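Long-range contacts in succinoglycan biosynthesis protein (Bacillus cereus ATCC 14579, PDB 3B55), which binds a calcium ion, belongs to the erythromycin esterase family and may take part in succinoglycan biosynthesis, its exact role being unproven: residues 63-68 against 94-99; 80-85 against 302-307. The protein carries 1 engineered substitution. All blocks are in the same frame, centred on the assembly; numbering follows the deposited sequence.

Interaction 1. Residues 63-68 against 94-99; sequences NDLKPL and KHRIVK
A bidentate salt bridge between Asp64 and Arg96 ties the 3-10 turn at 63-65 to the flank of helix 88-104. The guanidinium meets the carboxylate end-on, with one terminal nitrogen for each oxygen. NH2 of Arg96 gives the shorter bond, 2.8 Å to Asp64 OD1, and approaches on that oxygen's syn lone pair. The partner bond, from Arg96 NH1 to Asp64 OD2, is longer at 3.2 Å. Both carboxylate oxygens lie close to the guanidinium plane, but the two flat groups are twisted 43° against each other, so the pairing is not coplanar. A bend at chi3 (60°) turns the arginine chain round and brings its end to the aspartate. Asp64 holds its CG between the backbone N and the carbonyl carbon, chi1 52°, which swings the carboxylate round to the arginine from a CB that does not itself point at the helix. Its OD2 has a second donor, the backbone N of Lys54, just beyond strand 51-53; three N-H donors therefore grip the carboxylate and should hold its rotation.

In the fold, this is where the loop leading from the edge strand 51-53 to helix 68-72 is laid against the helix that follows strand 77-82. Leu65 sits beside the salt bridge and covers one face of the guanidinium with CD1. The same methyl reaches the helix backbone, 3.6 Å from Arg96 O and 4.0 Å from Ile97 CA. A type I turn from Leu65 to Leu68, with Leu68 N bonded to Leu65 O, brings a second leucine round to the helix. Leu68 crosses Ile97 at about a right angle, its CD2 4.0 Å from the CG2 branch of the isoleucine. Ile97 CG1 faces Leu65 instead, 4.4 Å from that residue's CD2. Leu53 lies against both Asp64 and Leu65, while Phe384 of strand 382-386 packs on Leu68.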
loop_
_atom_site.group_PDB
_atom_site.type_symbol
_atom_site.label_atom_id
_atom_site.label_comp_id
_atom_site.label_asym_id
_atom_site.label_seq_id
_atom_site.Cartn_x
_atom_site.Cartn_y
_atom_site.Cartn_z
ATOM N N ASN A 63 2.885 12.323 -21.176
ATOM C CA ASN A 63 1.829 12.378 -22.182
ATOM C C ASN A 63 1.046 11.105 -22.455
ATOM O O ASN A 63 -0.148 11.175 -22.734
ATOM C CB ASN A 63 2.389 12.912 -23.499
ATOM C CG ASN A 63 2.466 14.424 -23.519
ATOM O OD1 ASN A 63 3.100 15.018 -24.396
ATOM N ND2 ASN A 63 1.804 15.059 -22.558
ATOM N N ASP A 64 1.691 9.945 -22.380
ATOM C CA ASP A 64 0.976 8.703 -22.642
ATOM C C ASP A 64 -0.009 8.354 -21.531
ATOM O O ASP A 64 -0.846 7.471 -21.699
ATOM C CB ASP A 64 1.960 7.543 -22.863
ATOM C CG ASP A 64 2.984 7.415 -21.744
ATOM O OD1 ASP A 64 2.950 8.229 -20.797
ATOM O OD2 ASP A 64 3.825 6.494 -21.810
ATOM N N LEU A 65 0.080 9.060 -20.406
ATOM C CA LEU A 65 -0.812 8.813 -19.271
ATOM C C LEU A 65 -2.074 9.685 -19.271
ATOM O O LEU A 65 -2.937 9.545 -18.404
ATOM C CB LEU A 65 -0.044 9.000 -17.950
ATOM C CG LEU A 65 0.899 7.836 -17.595
ATOM C CD1 LEU A 65 1.710 8.160 -16.360
ATOM C CD2 LEU A 65 0.083 6.575 -17.366
ATOM N N LYS A 66 -2.179 10.574 -20.254
ATOM C CA LYS A 66 -3.326 11.470 -20.366
ATOM C C LYS A 66 -4.685 10.770 -20.326
ATOM O O LYS A 66 -5.641 11.310 -19.772
ATOM C CB LYS A 66 -3.212 12.299 -21.645
ATOM C CG LYS A 66 -2.034 13.258 -21.634
ATOM C CD LYS A 66 -2.478 14.680 -21.357
ATOM C CE LYS A 66 -2.749 15.418 -22.651
ATOM N NZ LYS A 66 -1.484 15.568 -23.418
ATOM N N PRO A 67 -4.803 9.573 -20.930
ATOM C CA PRO A 67 -6.091 8.861 -20.917
ATOM C C PRO A 67 -6.559 8.523 -19.501
ATOM O O PRO A 67 -7.718 8.176 -19.274
ATOM C CB PRO A 67 -5.800 7.608 -21.741
ATOM C CG PRO A 67 -4.782 8.108 -22.741
ATOM C CD PRO A 67 -3.860 8.926 -21.862
ATOM N N LEU A 68 -5.649 8.645 -18.545
ATOM C CA LEU A 68 -5.951 8.337 -17.153
ATOM C C LEU A 68 -6.796 9.433 -16.497
ATOM O O LEU A 68 -7.567 9.167 -15.575
ATOM C CB LEU A 68 -4.640 8.144 -16.388
ATOM C CG LEU A 68 -4.590 7.216 -15.179
ATOM C CD1 LEU A 68 -5.231 5.863 -15.500
ATOM C CD2 LEU A 68 -3.135 7.036 -14.788
ATOM N N LYS A 94 4.852 2.661 -11.649
ATOM C CA LYS A 94 3.979 3.177 -10.603
ATOM C C LYS A 94 4.446 4.578 -10.217
ATOM O O LYS A 94 3.652 5.429 -9.817
ATOM C CB LYS A 94 4.003 2.251 -9.388
ATOM C CG LYS A 94 3.087 1.044 -9.531
ATOM C CD LYS A 94 3.061 0.222 -8.253
ATOM C CE LYS A 94 2.593 1.054 -7.064
ATOM N NZ LYS A 94 2.601 0.236 -5.819
ATOM N N HIS A 95 5.749 4.800 -10.350
ATOM C CA HIS A 95 6.351 6.088 -10.050
ATOM C C HIS A 95 5.792 7.103 -11.056
ATOM O O HIS A 95 5.374 8.202 -10.686
ATOM C CB HIS A 95 7.878 5.957 -10.166
ATOM C CG HIS A 95 8.636 7.225 -9.905
ATOM N ND1 HIS A 95 10.008 7.246 -9.771
ATOM C CD2 HIS A 95 8.229 8.512 -9.806
ATOM C CE1 HIS A 95 10.416 8.492 -9.607
ATOM N NE2 HIS A 95 9.356 9.280 -9.625
ATOM N N ARG A 96 5.772 6.718 -12.327
ATOM C CA ARG A 96 5.263 7.591 -13.375
ATOM C C ARG A 96 3.805 7.987 -13.145
ATOM O O ARG A 96 3.413 9.127 -13.399
ATOM C CB ARG A 96 5.376 6.906 -14.733
ATOM C CG ARG A 96 6.786 6.501 -15.145
ATOM C CD ARG A 96 6.786 6.160 -16.622
ATOM N NE ARG A 96 6.358 7.323 -17.398
ATOM C CZ ARG A 96 5.547 7.271 -18.448
ATOM N NH1 ARG A 96 5.068 6.103 -18.863
ATOM N NH2 ARG A 96 5.204 8.389 -19.074
ATOM N N ILE A 97 3.002 7.034 -12.682
ATOM C CA ILE A 97 1.589 7.280 -12.424
ATOM C C ILE A 97 1.399 8.256 -11.269
ATOM O O ILE A 97 0.583 9.178 -11.354
ATOM C CB ILE A 97 0.850 5.956 -12.115
ATOM C CG1 ILE A 97 0.985 5.014 -13.319
ATOM C CG2 ILE A 97 -0.610 6.230 -11.800
ATOM C CD1 ILE A 97 0.437 3.635 -13.093
ATOM N N VAL A 98 2.142 8.049 -10.188
ATOM C CA VAL A 98 2.058 8.955 -9.052
ATOM C C VAL A 98 2.337 10.357 -9.577
ATOM O O VAL A 98 1.599 11.295 -9.286
ATOM C CB VAL A 98 3.102 8.601 -7.972
ATOM C CG1 VAL A 98 3.067 9.630 -6.854
ATOM C CG2 VAL A 98 2.815 7.213 -7.419
ATOM N N LYS A 99 3.410 10.476 -10.356
ATOM C CA LYS A 99 3.817 11.742 -10.958
ATOM C C LYS A 99 2.651 12.388 -11.695
ATOM O O LYS A 99 2.388 13.576 -11.543
ATOM C CB LYS A 99 4.937 11.515 -11.967
ATOM C CG LYS A 99 6.342 11.720 -11.451
ATOM C CD LYS A 99 7.290 11.761 -12.636
ATOM C CE LYS A 99 8.650 12.296 -12.256
ATOM N NZ LYS A 99 9.509 12.444 -13.459
#

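Interaction 2. Residues 80-85 against 302-307; sequences LGEATH and IVWGHN. With CA (calcium ion), chain B.
His85 and His306 meet edge-to-face beside the calcium ion, the edge of the His306 ring turned to the face of His85. Their planes stand 83° apart and the ring centroids are separated by 5.2 Å. His306 CD2 lies over the rim of the His85 ring, and His306 CB comes within 3.6 Å of His85 CE1. This T-shaped stack flanks a ring engaged at both nitrogens: His85 NE2 binds the calcium at 2.4 Å, while ND1 faces Glu82 OE2 at a distance so short (2.4 Å) that its exact geometry is doubtful. Glu82 stands in the second shell, a position consistent with orienting the metal-binding histidine. Its CG lies between the backbone N and the carbonyl carbon, chi1 38°, which carries the carboxylate in between the edge of the His85 ring and the indole of Trp304. The other carboxylate oxygen, OE1, stands 3.1 Å from Trp304 NE1 at an angle too poor for a hydrogen bond and is salt-bridged to Lys94; carboxylate and indole planes differ by 70°.

Glu82 O sits over the centre of one face of the His306 ring, whose edge is the part turned to His85, and also accepts a hydrogen bond from Asn307 N. His306 is the N-cap of helix 307-310, its ND1 taking the N-H of Gly308. Behind these side chains the two strands run parallel, with Leu80 N bonded to Val303 O at 2.7 Å and Glu82 N to Gly305 O at 2.9 Å.

Glu113, following strand 109-112, supplies the second protein ligand to the calcium and bonds to His306 N through its other oxygen. Strands 77-82 and 301-306 are inner neighbours in the mixed sheet, flanked by 336-344 and 109-112 respectively, and helix 88-104 covers the face bearing Leu80 and Trp304.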
loop_
_atom_site.group_PDB
_atom_site.type_symbol
_atom_site.label_atom_id
_atom_site.label_comp_id
_atom_site.label_asym_id
_atom_site.label_seq_id
_atom_site.Cartn_x
_atom_site.Cartn_y
_atom_site.Cartn_z
ATOM N N LEU A 80 -3.071 1.869 -6.058
ATOM C CA LEU A 80 -2.107 1.595 -7.119
ATOM C C LEU A 80 -1.316 0.360 -6.711
ATOM O O LEU A 80 -0.334 0.451 -5.973
ATOM C CB LEU A 80 -1.193 2.816 -7.308
ATOM C CG LEU A 80 -0.240 2.906 -8.505
ATOM C CD1 LEU A 80 -1.009 2.676 -9.807
ATOM C CD2 LEU A 80 0.433 4.298 -8.514
ATOM N N GLY A 81 -1.743 -0.799 -7.206
ATOM C CA GLY A 81 -1.071 -2.031 -6.827
ATOM C C GLY A 81 0.102 -2.494 -7.659
ATOM O O GLY A 81 0.244 -2.128 -8.821
ATOM N N GLU A 82 0.962 -3.296 -7.040
ATOM C CA GLU A 82 2.127 -3.845 -7.732
ATOM C C GLU A 82 1.967 -5.353 -7.779
ATOM O O GLU A 82 1.734 -5.985 -6.754
ATOM C CB GLU A 82 3.437 -3.438 -7.030
ATOM C CG GLU A 82 3.378 -3.407 -5.513
ATOM C CD GLU A 82 4.493 -2.547 -4.921
ATOM O OE1 GLU A 82 4.609 -1.361 -5.315
ATOM O OE2 GLU A 82 5.256 -3.043 -4.065
ATOM N N ALA A 83 2.057 -5.923 -8.977
ATOM C CA ALA A 83 1.898 -7.363 -9.138
ATOM C C ALA A 83 2.840 -8.118 -8.215
ATOM O O ALA A 83 2.532 -9.218 -7.779
ATOM C CB ALA A 83 2.142 -7.768 -10.597
ATOM N N THR A 84 3.978 -7.508 -7.919
ATOM C CA THR A 84 4.988 -8.098 -7.048
ATOM C C THR A 84 5.857 -7.004 -6.442
ATOM O O THR A 84 5.973 -5.917 -7.009
ATOM C CB THR A 84 5.927 -9.038 -7.820
ATOM O OG1 THR A 84 7.021 -9.404 -6.975
ATOM C CG2 THR A 84 6.490 -8.339 -9.069
ATOM N N HIS A 85 6.479 -7.299 -5.304
ATOM C CA HIS A 85 7.353 -6.330 -4.653
ATOM C C HIS A 85 8.792 -6.413 -5.141
ATOM O O HIS A 85 9.659 -5.718 -4.615
ATOM C CB HIS A 85 7.373 -6.533 -3.145
ATOM C CG HIS A 85 6.101 -6.154 -2.474
ATOM N ND1 HIS A 85 5.333 -5.087 -2.889
ATOM C CD2 HIS A 85 5.488 -6.655 -1.378
ATOM C CE1 HIS A 85 4.306 -4.943 -2.075
ATOM N NE2 HIS A 85 4.379 -5.881 -1.151
ATOM N N ILE A 302 -3.219 8.536 -2.633
ATOM C CA ILE A 302 -2.782 7.433 -3.488
ATOM C C ILE A 302 -2.313 6.284 -2.597
ATOM O O ILE A 302 -1.338 6.427 -1.870
ATOM C CB ILE A 302 -1.586 7.830 -4.380
ATOM C CG1 ILE A 302 -1.970 8.997 -5.287
ATOM C CG2 ILE A 302 -1.151 6.645 -5.216
ATOM C CD1 ILE A 302 -0.850 9.454 -6.187
ATOM N N VAL A 303 -2.996 5.148 -2.657
ATOM C CA VAL A 303 -2.607 4.006 -1.838
ATOM C C VAL A 303 -1.708 3.088 -2.659
ATOM O O VAL A 303 -2.166 2.361 -3.533
ATOM C CB VAL A 303 -3.839 3.228 -1.348
ATOM C CG1 VAL A 303 -3.400 2.071 -0.458
ATOM C CG2 VAL A 303 -4.763 4.167 -0.591
ATOM N N TRP A 304 -0.419 3.148 -2.357
ATOM C CA TRP A 304 0.601 2.368 -3.028
ATOM C C TRP A 304 0.916 1.111 -2.223
ATOM O O TRP A 304 1.435 1.190 -1.101
ATOM C CB TRP A 304 1.841 3.255 -3.183
ATOM C CG TRP A 304 3.095 2.586 -3.634
ATOM C CD1 TRP A 304 3.739 1.539 -3.033
ATOM C CD2 TRP A 304 3.928 2.995 -4.725
ATOM N NE1 TRP A 304 4.923 1.281 -3.675
ATOM C CE2 TRP A 304 5.066 2.159 -4.717
ATOM C CE3 TRP A 304 3.827 3.990 -5.703
ATOM C CZ2 TRP A 304 6.098 2.287 -5.655
ATOM C CZ3 TRP A 304 4.859 4.118 -6.638
ATOM C CH2 TRP A 304 5.977 3.272 -6.604
ATOM N N GLY A 305 0.603 -0.044 -2.809
ATOM C CA GLY A 305 0.858 -1.317 -2.157
ATOM C C GLY A 305 0.729 -2.500 -3.110
ATOM O O GLY A 305 0.641 -2.327 -4.322
ATOM N N HIS A 306 0.722 -3.707 -2.560
ATOM C CA HIS A 306 0.616 -4.930 -3.357
ATOM C C HIS A 306 -0.789 -5.064 -3.967
ATOM O O HIS A 306 -1.774 -4.577 -3.393
ATOM C CB HIS A 306 0.931 -6.136 -2.454
ATOM C CG HIS A 306 1.092 -7.431 -3.187
ATOM N ND1 HIS A 306 0.027 -8.111 -3.738
ATOM C CD2 HIS A 306 2.191 -8.177 -3.447
ATOM C CE1 HIS A 306 0.464 -9.222 -4.306
ATOM N NE2 HIS A 306 1.775 -9.285 -4.144
ATOM N N ASN A 307 -0.880 -5.700 -5.137
ATOM C CA ASN A 307 -2.172 -5.909 -5.805
ATOM C C ASN A 307 -3.210 -6.484 -4.845
ATOM O O ASN A 307 -4.388 -6.119 -4.888
ATOM C CB ASN A 307 -2.026 -6.880 -6.988
ATOM C CG ASN A 307 -1.617 -6.186 -8.281
ATOM O OD1 ASN A 307 -1.387 -6.840 -9.299
ATOM N ND2 ASN A 307 -1.543 -4.864 -8.253
HETATM CA CA CA B . 3.264 -6.611 0.822
#

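How the interactions relate
The centres of the two contacts lie about 15 Å apart, and helix 88-104 connects them. Interaction 1, centred about 18 Å from the centre of the chain, uses one side of that helix, whereas interaction 2 lies in the central sheet only about 6 Å from it. Lys94 bridges them directly: its NZ forms a salt bridge with Glu82 OE1 at 2.6 Å and also reaches Leu80 O. The segments alternate along the chain, 63-68, 80-85, 94-99 and 302-307; strand 77-82 is followed, after a short loop carrying His85, by helix 88-104, which packs back on the sheet. One helix thereby links the peripheral loop to the region beyond the strand ends, where the calcium site lies.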